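Local coordinates for gamma-glutamyltranspeptidase (Ggt) (Helicobacter pylori 26695, PDB 5BPK), which probably cleaves and transfers gamma-glutamyl groups, as an Ntn-hydrolase of the gamma-glutamyltranspeptidase family, and is held here with an acivicin-like ligand, at residues Ala217-Gln222 and Lys229-Gly234; Ile276-Pro281 and Thr287-Ile292. One frame throughout, in Å; residues are numbered along the deposited sequence.

Contact 1 (Ala217-Gln222 and Lys229-Gly234); sequences AKTLNQ and KGFYQG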
loop_
_atom_site.group_PDB
_atom_site.type_symbol
_atom_site.label_atom_id
_atom_site.label_comp_id
_atom_site.label_asym_id
_atom_site.label_seq_id
_atom_site.Cartn_x
_atom_site.Cartn_y
_atom_site.Cartn_z
ATOM N N ALA A 217 -0.535 -13.641 20.170
ATOM C CA ALA A 217 0.037 -12.987 21.350
ATOM C C ALA A 217 1.382 -13.620 21.729
ATOM O O ALA A 217 2.325 -12.912 22.075
ATOM C CB ALA A 217 -0.946 -13.019 22.534
ATOM N N LYS A 218 1.469 -14.950 21.637
ATOM C CA LYS A 218 2.732 -15.659 21.867
ATOM C C LYS A 218 3.825 -15.164 20.913
ATOM O O LYS A 218 4.944 -14.904 21.316
ATOM C CB LYS A 218 2.562 -17.180 21.692
ATOM C CG LYS A 218 2.325 -17.961 22.957
ATOM C CD LYS A 218 2.405 -19.474 22.715
ATOM C CE LYS A 218 3.838 -19.985 22.546
ATOM N NZ LYS A 218 3.880 -21.428 22.130
ATOM N N THR A 219 3.489 -15.047 19.637
ATOM C CA THR A 219 4.461 -14.588 18.644
ATOM C C THR A 219 4.913 -13.148 18.912
ATOM O O THR A 219 6.110 -12.841 18.861
ATOM C CB THR A 219 3.900 -14.711 17.228
ATOM O OG1 THR A 219 3.516 -16.075 16.998
ATOM C CG2 THR A 219 4.941 -14.287 16.205
ATOM N N LEU A 220 3.949 -12.280 19.201
ATOM C CA LEU A 220 4.239 -10.889 19.538
ATOM C C LEU A 220 5.102 -10.792 20.790
ATOM O O LEU A 220 5.997 -9.946 20.875
ATOM C CB LEU A 220 2.944 -10.095 19.718
ATOM C CG LEU A 220 2.116 -9.892 18.443
ATOM C CD1 LEU A 220 0.817 -9.178 18.769
ATOM C CD2 LEU A 220 2.896 -9.132 17.374
ATOM N N ASN A 221 4.860 -11.683 21.746
ATOM C CA ASN A 221 5.684 -11.714 22.959
ATOM C C ASN A 221 7.137 -12.133 22.693
ATOM O O ASN A 221 8.051 -11.630 23.348
ATOM C CB ASN A 221 5.044 -12.601 24.029
ATOM C CG ASN A 221 4.186 -11.813 25.004
ATOM O OD1 ASN A 221 4.690 -10.943 25.716
ATOM N ND2 ASN A 221 2.896 -12.131 25.065
ATOM N N GLN A 222 7.343 -13.043 21.741
ATOM C CA GLN A 222 8.691 -13.409 21.297
ATOM C C GLN A 222 9.408 -12.203 20.698
ATOM O O GLN A 222 10.598 -11.976 20.955
ATOM C CB GLN A 222 8.663 -14.553 20.270
ATOM C CG GLN A 222 8.401 -15.913 20.871
ATOM C CD GLN A 222 9.459 -16.293 21.906
ATOM O OE1 GLN A 222 9.207 -16.236 23.107
ATOM N NE2 GLN A 222 10.655 -16.640 21.440
ATOM N N LYS A 229 14.602 -10.961 15.850
ATOM C CA LYS A 229 15.087 -12.342 15.921
ATOM C C LYS A 229 14.053 -13.316 16.513
ATOM O O LYS A 229 14.117 -14.521 16.246
ATOM C CB LYS A 229 16.409 -12.410 16.695
ATOM C CG LYS A 229 17.606 -11.923 15.888
ATOM N N GLY A 230 13.098 -12.796 17.289
ATOM C CA GLY A 230 11.985 -13.600 17.802
ATOM C C GLY A 230 11.005 -14.064 16.739
ATOM O O GLY A 230 10.205 -14.983 16.968
ATOM N N PHE A 231 11.056 -13.422 15.574
ATOM C CA PHE A 231 10.269 -13.825 14.418
ATOM C C PHE A 231 11.111 -14.621 13.421
ATOM O O PHE A 231 10.664 -15.667 12.928
ATOM C CB PHE A 231 9.675 -12.593 13.727
ATOM C CG PHE A 231 8.781 -12.918 12.552
ATOM C CD1 PHE A 231 7.422 -13.121 12.744
ATOM C CD2 PHE A 231 9.288 -13.015 11.260
ATOM C CE1 PHE A 231 6.585 -13.422 11.675
ATOM C CE2 PHE A 231 8.444 -13.321 10.174
ATOM C CZ PHE A 231 7.099 -13.522 10.386
ATOM N N TYR A 232 12.305 -14.110 13.106
ATOM C CA TYR A 232 13.134 -14.644 12.013
ATOM C C TYR A 232 14.063 -15.800 12.410
ATOM O O TYR A 232 14.677 -16.415 11.533
ATOM C CB TYR A 232 13.946 -13.520 11.334
ATOM C CG TYR A 232 13.056 -12.508 10.617
ATOM C CD1 TYR A 232 12.560 -12.764 9.338
ATOM C CD2 TYR A 232 12.687 -11.320 11.241
ATOM C CE1 TYR A 232 11.723 -11.851 8.691
ATOM C CE2 TYR A 232 11.848 -10.398 10.615
ATOM C CZ TYR A 232 11.368 -10.672 9.341
ATOM O OH TYR A 232 10.537 -9.779 8.722
ATOM N N GLN A 233 14.165 -16.077 13.714
ATOM C CA GLN A 233 14.971 -17.182 14.236
ATOM C C GLN A 233 14.215 -17.888 15.367
ATOM O O GLN A 233 13.086 -17.533 15.694
ATOM C CB GLN A 233 16.331 -16.656 14.726
ATOM C CG GLN A 233 17.181 -15.968 13.648
ATOM C CD GLN A 233 18.551 -15.539 14.153
ATOM O OE1 GLN A 233 19.117 -16.157 15.057
ATOM N NE2 GLN A 233 19.094 -14.480 13.561
ATOM N N GLY A 234 14.829 -18.905 15.960
ATOM C CA GLY A 234 14.223 -19.581 17.106
ATOM C C GLY A 234 12.907 -20.288 16.815
ATOM O O GLY A 234 12.674 -20.755 15.693
#

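Contact 2 (Ile276-Pro281 and Thr287-Ile292); sequences IISMSP and THLIQI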
loop_
_atom_site.group_PDB
_atom_site.type_symbol
_atom_site.label_atom_id
_atom_site.label_comp_id
_atom_site.label_asym_id
_atom_site.label_seq_id
_atom_site.Cartn_x
_atom_site.Cartn_y
_atom_site.Cartn_z
ATOM N N ILE A 276 7.591 16.256 -4.107
ATOM C CA ILE A 276 6.912 14.972 -3.955
ATOM C C ILE A 276 7.962 13.932 -3.571
ATOM O O ILE A 276 8.936 13.741 -4.307
ATOM C CB ILE A 276 6.223 14.528 -5.275
ATOM C CG1 ILE A 276 5.346 15.643 -5.879
ATOM C CG2 ILE A 276 5.409 13.246 -5.039
ATOM C CD1 ILE A 276 4.215 16.117 -4.965
ATOM N N ILE A 277 7.770 13.289 -2.414
ATOM C CA ILE A 277 8.662 12.233 -1.905
ATOM C C ILE A 277 7.856 10.945 -1.856
ATOM O O ILE A 277 6.893 10.855 -1.103
ATOM C CB ILE A 277 9.181 12.547 -0.472
ATOM C CG1 ILE A 277 9.783 13.960 -0.416
ATOM C CG2 ILE A 277 10.189 11.477 0.009
ATOM C CD1 ILE A 277 11.057 14.126 -1.199
ATOM N N SER A 278 8.251 9.941 -2.629
ATOM C CA SER A 278 7.472 8.705 -2.696
ATOM C C SER A 278 8.345 7.467 -2.871
ATOM O O SER A 278 9.588 7.563 -2.891
ATOM C CB SER A 278 6.397 8.819 -3.789
ATOM O OG SER A 278 5.426 7.786 -3.675
ATOM N N MET A 279 7.702 6.302 -2.964
ATOM C CA MET A 279 8.445 5.047 -2.918
ATOM C C MET A 279 9.039 4.643 -4.252
ATOM O O MET A 279 8.354 4.603 -5.280
ATOM C CB MET A 279 7.598 3.903 -2.392
ATOM C CG MET A 279 8.404 2.648 -2.140
ATOM S SD MET A 279 9.640 2.875 -0.838
ATOM C CE MET A 279 10.909 1.724 -1.397
ATOM N N SER A 280 10.323 4.321 -4.182
ATOM C CA SER A 280 11.145 3.907 -5.306
ATOM C C SER A 280 11.042 2.390 -5.511
ATOM O O SER A 280 10.387 1.701 -4.726
ATOM C CB SER A 280 12.581 4.293 -4.981
ATOM O OG SER A 280 12.913 3.924 -3.646
ATOM N N PRO A 281 11.710 1.853 -6.555
ATOM C CA PRO A 281 11.706 0.406 -6.713
ATOM C C PRO A 281 12.159 -0.294 -5.433
ATOM O O PRO A 281 13.112 0.147 -4.798
ATOM C CB PRO A 281 12.682 0.187 -7.869
ATOM C CG PRO A 281 12.415 1.379 -8.742
ATOM C CD PRO A 281 12.268 2.516 -7.747
ATOM N N THR A 287 7.259 6.368 -8.813
ATOM C CA THR A 287 7.718 6.746 -10.140
ATOM C C THR A 287 6.549 7.191 -10.999
ATOM O O THR A 287 6.591 8.263 -11.607
ATOM C CB THR A 287 8.474 5.584 -10.810
ATOM O OG1 THR A 287 9.675 5.318 -10.073
ATOM C CG2 THR A 287 8.811 5.885 -12.278
ATOM N N HIS A 288 5.507 6.368 -11.074
ATOM C CA HIS A 288 4.363 6.717 -11.908
ATOM C C HIS A 288 3.524 7.875 -11.345
ATOM O O HIS A 288 2.945 8.644 -12.112
ATOM C CB HIS A 288 3.507 5.501 -12.235
ATOM C CG HIS A 288 4.261 4.433 -12.956
ATOM N ND1 HIS A 288 4.988 4.684 -14.097
ATOM C CD2 HIS A 288 4.425 3.117 -12.686
ATOM C CE1 HIS A 288 5.573 3.567 -14.498
ATOM N NE2 HIS A 288 5.247 2.601 -13.658
ATOM N N LEU A 289 3.475 8.004 -10.022
ATOM C CA LEU A 289 2.821 9.140 -9.375
ATOM C C LEU A 289 3.461 10.427 -9.871
ATOM O O LEU A 289 2.780 11.337 -10.323
ATOM C CB LEU A 289 2.978 9.042 -7.855
ATOM C CG LEU A 289 2.628 10.282 -7.040
ATOM C CD1 LEU A 289 1.191 10.686 -7.303
ATOM C CD2 LEU A 289 2.910 10.013 -5.555
ATOM N N ILE A 290 4.789 10.465 -9.844
ATOM C CA ILE A 290 5.531 11.667 -10.233
ATOM C C ILE A 290 5.430 11.903 -11.746
ATOM O O ILE A 290 5.274 13.038 -12.193
ATOM C CB ILE A 290 7.007 11.565 -9.759
ATOM C CG1 ILE A 290 7.053 11.744 -8.237
ATOM C CG2 ILE A 290 7.918 12.584 -10.465
ATOM C CD1 ILE A 290 8.328 11.285 -7.595
ATOM N N GLN A 291 5.523 10.820 -12.518
ATOM C CA GLN A 291 5.329 10.863 -13.969
ATOM C C GLN A 291 3.982 11.497 -14.352
ATOM O O GLN A 291 3.929 12.389 -15.204
ATOM C CB GLN A 291 5.427 9.436 -14.547
ATOM C CG GLN A 291 5.223 9.323 -16.060
ATOM C CD GLN A 291 5.314 7.884 -16.558
ATOM O OE1 GLN A 291 5.416 6.938 -15.769
ATOM N NE2 GLN A 291 5.250 7.715 -17.870
ATOM N N ILE A 292 2.902 11.039 -13.725
ATOM C CA ILE A 292 1.547 11.483 -14.087
ATOM C C ILE A 292 1.349 12.956 -13.680
ATOM O O ILE A 292 0.840 13.772 -14.455
ATOM C CB ILE A 292 0.468 10.562 -13.474
ATOM C CG1 ILE A 292 0.544 9.161 -14.090
ATOM C CG2 ILE A 292 -0.917 11.122 -13.710
ATOM C CD1 ILE A 292 -0.107 8.078 -13.239
HETATM O O HOH W 1 8.758 3.923 -7.877
#

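Contact 1 (Ala217-Gln222 and Lys229-Gly234)
The backbones of Gln-222 and Gly-230 approach until their CA atoms are 4.8 Å apart, an intimacy that depends on glycine: its CA, bearing no side chain, sits 3.8 Å from Gln-222 O. Gln-222 adds its CB, which rests 3.7 Å from Gly-230 O, while CG turns off beside its own backbone N. One turn earlier on the helix the contact is apolar: Thr-219 CG2 comes up to the edge of the Phe-231 ring, near its plane, 4.4 Å from CD1. The case illustrates two sequence-neighbouring helices packed across a short link, helix 214-226 being followed after two residues by the short helix 229-232, with no hydrogen bond passing between the two segments. With CG anti to the backbone N (chi1 -177°), Phe-231 reaches Thr-219, and Ile-82 touches both. Phe-231 CD2 also stands 3.5 Å above the plane of the Tyr-232 ring, over its centre. The polar branch of Thr-219 serves other partners, OG1 bonding Asp-215 O in its own helix and Ala-33 O of the neighbouring chain, while Phe-35 of that same chain meets the Phe-231 ring with planes inclined at about 45°.

Contact 2 (Ile276-Pro281 and Thr287-Ile292)
A chi1 of -50° at Ile-276 sets CG2 anti to the backbone N, and Leu-289, with CG likewise anti to its own N (chi1 167°), extends toward the strand. CG2 of Ile-276 thus rests against two helix residues, 4.1 Å from Leu-289 CD2 and 3.9 Å from Ile-290 CG1. The Ile-276 and Ile-290 side chains run past one another head to tail, whereas Leu-289 lies aslant. Two residues along, Ser-278 continues the same face of the strand: its OG is 3.9 Å from Leu-289 CD2, but it is hydrogen-bonded to Thr-77 OG1 of the neighbouring chain. Near the start of the helix a water joins the two backbones. It donates to Met-279 O at 2.7 Å and accepts from Thr-287 N at 3.0 Å, satisfying together a helix N-H and the carbonyl of the first residue after the strand. On the helix itself, His-288 ND1 gives a nearly straight bond, in its ring plane, to Gln-291 OE1 at 2.8 Å; Gln-291 NE2 in turn binds Asp-325. The Met-279 side chain lies about 10 Å from the bound ligand. Strand 276-278 and helix 287-292, their axes 9.0 Å apart and close to antiparallel at 157°, belong to a strand-loop-helix unit, with the sheet continuing into the neighbouring chain, as expected of the layered alpha-beta-beta-alpha Ntn-hydrolase fold.

Followed from the N terminus, the chain, after two short strands and two early helices, lays down strands 85-91 and 97-102 of the sheet, then passes through a run of helices, among which contact 1 closes over the end of helix 214-226 and the link 227-228. Helix 234-246 and strand 262-271 come next, and contact 2 then closes over loop 282-284 and the first residues of helix 285-296, joining that helix to the sheet's last strand, 274-278. The two follow in series, neither nested nor crossed. On opposite sides of the chain's centre, contacts 1 and 2 have centres 34 Å apart and nearest atoms about 15 Å apart. One ties helix to helix, the other helix to sheet, and both border the neighbouring chain.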